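Local atomic coordinates of DNR protein (Pseudomonas aeruginosa, PDB entry 2Z69), a protein that probably acts as a DNA-binding transcription factor of the CRP family that regulates dissimilatory nitrate respiration in response to nitric oxide, this chain being its sensor domain. Residues His54-Ile60 with Gln110-Asn116. Residues are numbered along the deposited sequence; the frame is centred on the assembly and turned at random.
Sequences HAFYYLI and QLFRFSN
I60, at the corner where the chain leaves strand 55-59, lays its tip over the middle of the F112 ring, CD1 3.8 Å from the ring centroid and 4° off its normal, a CH-pi contact. The strands themselves illustrate how an antiparallel pair sorts side chains by face. On the face that carries F56, Y58, F112 and F114, the planes of F56 and F114, 30° apart, are slid so far that the rings barely overlap, and F114 CB rests on the F56 ring toward its rim, 3.7 Å from F56 CE1. The chi1 of 67° sets the F56 ring between its own N and carbonyl carbon, where N116 OD1 meets its edge. The edge of the F114 ring meets Y58 CB, and Y58 lies alongside F112.

On the opposite face, Y57 and R113 lie side by side, pointing the same way, ring and guanidinium almost perpendicular, with Y57 OH 3.3 Å from R113 CD. The charge of R113 is paired with D36. Beyond them, L59 CD1 presses tightly on L111 CD2. Paired backbone bonds, F56 with F114 and Y58 with F112, set the register. These are central strands of the antiparallel beta roll of a cyclic nucleotide-binding domain, with Y58, F112 and F114 packed against helix 6-14.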
loop_
_atom_site.group_PDB
_atom_site.type_symbol
_atom_site.label_atom_id
_atom_site.label_comp_id
_atom_site.label_asym_id
_atom_site.label_seq_id
_atom_site.Cartn_x
_atom_site.Cartn_y
_atom_site.Cartn_z
ATOM N N HIS B 54 11.338 -14.970 -2.204
ATOM C CA HIS B 54 10.055 -15.655 -1.953
ATOM C C HIS B 54 9.628 -15.671 -0.477
ATOM O O HIS B 54 8.555 -16.145 -0.166
ATOM C CB HIS B 54 10.110 -17.119 -2.443
ATOM C CG HIS B 54 10.323 -17.262 -3.913
ATOM N ND1 HIS B 54 9.615 -16.535 -4.838
ATOM C CD2 HIS B 54 11.143 -18.076 -4.619
ATOM C CE1 HIS B 54 9.997 -16.880 -6.055
ATOM N NE2 HIS B 54 10.920 -17.817 -5.949
ATOM N N ALA B 55 10.453 -15.167 0.430
ATOM C CA ALA B 55 10.154 -15.315 1.852
ATOM C C ALA B 55 10.593 -14.106 2.654
ATOM O O ALA B 55 11.502 -13.399 2.240
ATOM C CB ALA B 55 10.828 -16.551 2.387
ATOM N N PHE B 56 9.925 -13.842 3.774
ATOM C CA PHE B 56 10.466 -12.923 4.774
ATOM C C PHE B 56 10.720 -13.702 6.074
ATOM O O PHE B 56 10.343 -14.873 6.163
ATOM C CB PHE B 56 9.534 -11.737 5.012
ATOM C CG PHE B 56 8.239 -12.101 5.645
ATOM C CD1 PHE B 56 7.220 -12.711 4.892
ATOM C CD2 PHE B 56 7.992 -11.789 6.982
ATOM C CE1 PHE B 56 6.002 -13.038 5.470
ATOM C CE2 PHE B 56 6.773 -12.120 7.581
ATOM C CZ PHE B 56 5.771 -12.728 6.824
ATOM N N TYR B 57 11.345 -13.037 7.048
ATOM C CA TYR B 57 11.937 -13.686 8.205
ATOM C C TYR B 57 11.492 -13.048 9.527
ATOM O O TYR B 57 11.324 -11.841 9.626
ATOM C CB TYR B 57 13.456 -13.651 8.101
ATOM C CG TYR B 57 13.929 -14.485 6.945
ATOM C CD1 TYR B 57 13.894 -13.994 5.634
ATOM C CD2 TYR B 57 14.329 -15.802 7.156
ATOM C CE1 TYR B 57 14.285 -14.821 4.551
ATOM C CE2 TYR B 57 14.687 -16.615 6.105
ATOM C CZ TYR B 57 14.693 -16.116 4.819
ATOM O OH TYR B 57 15.087 -16.979 3.796
ATOM N N TYR B 58 11.255 -13.895 10.522
ATOM C CA TYR B 58 11.189 -13.433 11.897
ATOM C C TYR B 58 12.452 -13.915 12.611
ATOM O O TYR B 58 12.800 -15.107 12.548
ATOM C CB TYR B 58 9.952 -13.994 12.558
ATOM C CG TYR B 58 9.806 -13.641 14.008
ATOM C CD1 TYR B 58 10.255 -14.526 14.983
ATOM C CD2 TYR B 58 9.238 -12.437 14.401
ATOM C CE1 TYR B 58 10.139 -14.253 16.317
ATOM C CE2 TYR B 58 9.091 -12.138 15.778
ATOM C CZ TYR B 58 9.557 -13.069 16.713
ATOM O OH TYR B 58 9.483 -12.851 18.036
ATOM N N LEU B 59 13.139 -12.998 13.283
ATOM C CA LEU B 59 14.386 -13.335 13.985
ATOM C C LEU B 59 14.071 -13.768 15.423
ATOM O O LEU B 59 13.759 -12.949 16.298
ATOM C CB LEU B 59 15.361 -12.121 13.945
ATOM C CG LEU B 59 16.799 -12.249 14.435
ATOM C CD1 LEU B 59 17.509 -13.434 13.828
ATOM C CD2 LEU B 59 17.559 -10.943 14.165
ATOM N N ILE B 60 14.145 -15.074 15.670
ATOM C CA ILE B 60 13.832 -15.593 17.003
ATOM C C ILE B 60 14.951 -15.146 17.949
ATOM O O ILE B 60 14.690 -14.514 18.955
ATOM C CB ILE B 60 13.667 -17.133 17.022
ATOM C CG1 ILE B 60 12.560 -17.583 16.048
ATOM C CG2 ILE B 60 13.422 -17.644 18.453
ATOM C CD1 ILE B 60 12.887 -18.942 15.405
ATOM N N GLN B 110 18.739 -17.743 14.981
ATOM C CA GLN B 110 17.707 -18.674 14.604
ATOM C C GLN B 110 16.512 -17.884 14.092
ATOM O O GLN B 110 16.135 -16.871 14.678
ATOM C CB GLN B 110 17.303 -19.585 15.791
ATOM C CG GLN B 110 16.409 -20.721 15.346
ATOM C CD GLN B 110 16.144 -21.753 16.426
ATOM O OE1 GLN B 110 15.599 -21.429 17.466
ATOM N NE2 GLN B 110 16.519 -23.004 16.171
ATOM N N LEU B 111 15.906 -18.366 13.011
ATOM C CA LEU B 111 14.800 -17.644 12.373
ATOM C C LEU B 111 13.656 -18.542 11.990
ATOM O O LEU B 111 13.836 -19.758 11.907
ATOM C CB LEU B 111 15.267 -16.892 11.112
ATOM C CG LEU B 111 16.570 -16.111 11.281
ATOM C CD1 LEU B 111 17.645 -16.847 10.464
ATOM C CD2 LEU B 111 16.440 -14.719 10.766
ATOM N N PHE B 112 12.487 -17.921 11.769
ATOM C CA PHE B 112 11.376 -18.502 11.041
ATOM C C PHE B 112 11.399 -17.887 9.664
ATOM O O PHE B 112 11.482 -16.672 9.556
ATOM C CB PHE B 112 10.058 -18.109 11.702
ATOM C CG PHE B 112 9.742 -18.883 12.943
ATOM C CD1 PHE B 112 9.267 -18.225 14.071
ATOM C CD2 PHE B 112 9.891 -20.271 12.977
ATOM C CE1 PHE B 112 8.940 -18.923 15.237
ATOM C CE2 PHE B 112 9.561 -20.995 14.138
ATOM C CZ PHE B 112 9.076 -20.316 15.273
ATOM N N ARG B 113 11.350 -18.700 8.616
ATOM C CA ARG B 113 11.238 -18.205 7.240
ATOM C C ARG B 113 9.799 -18.380 6.812
ATOM O O ARG B 113 9.330 -19.520 6.697
ATOM C CB ARG B 113 12.095 -19.033 6.294
ATOM C CG ARG B 113 11.718 -18.898 4.822
ATOM C CD ARG B 113 12.832 -19.396 3.847
ATOM N NE ARG B 113 13.186 -20.765 4.153
ATOM C CZ ARG B 113 14.401 -21.217 4.439
ATOM N NH1 ARG B 113 15.473 -20.426 4.427
ATOM N NH2 ARG B 113 14.537 -22.499 4.712
ATOM N N PHE B 114 9.091 -17.283 6.574
ATOM C CA PHE B 114 7.705 -17.367 6.127
ATOM C C PHE B 114 7.616 -17.131 4.631
ATOM O O PHE B 114 8.236 -16.218 4.114
ATOM C CB PHE B 114 6.884 -16.315 6.832
ATOM C CG PHE B 114 6.825 -16.479 8.310
ATOM C CD1 PHE B 114 7.600 -15.693 9.141
ATOM C CD2 PHE B 114 5.981 -17.397 8.880
ATOM C CE1 PHE B 114 7.521 -15.818 10.506
ATOM C CE2 PHE B 114 5.915 -17.526 10.251
ATOM C CZ PHE B 114 6.691 -16.732 11.057
ATOM N N SER B 115 6.849 -17.955 3.931
ATOM C CA SER B 115 6.570 -17.763 2.517
ATOM C C SER B 115 5.755 -16.490 2.271
ATOM O O SER B 115 4.742 -16.241 2.958
ATOM C CB SER B 115 5.768 -18.973 2.017
ATOM O OG SER B 115 5.280 -18.766 0.719
ATOM N N ASN B 116 6.199 -15.692 1.297
ATOM C CA ASN B 116 5.434 -14.548 0.817
ATOM C C ASN B 116 4.054 -15.025 0.426
ATOM O O ASN B 116 3.051 -14.490 0.903
ATOM C CB ASN B 116 6.151 -13.831 -0.349
ATOM C CG ASN B 116 7.395 -13.063 0.108
ATOM O OD1 ASN B 116 7.682 -12.994 1.286
ATOM N ND2 ASN B 116 8.128 -12.490 -0.827
#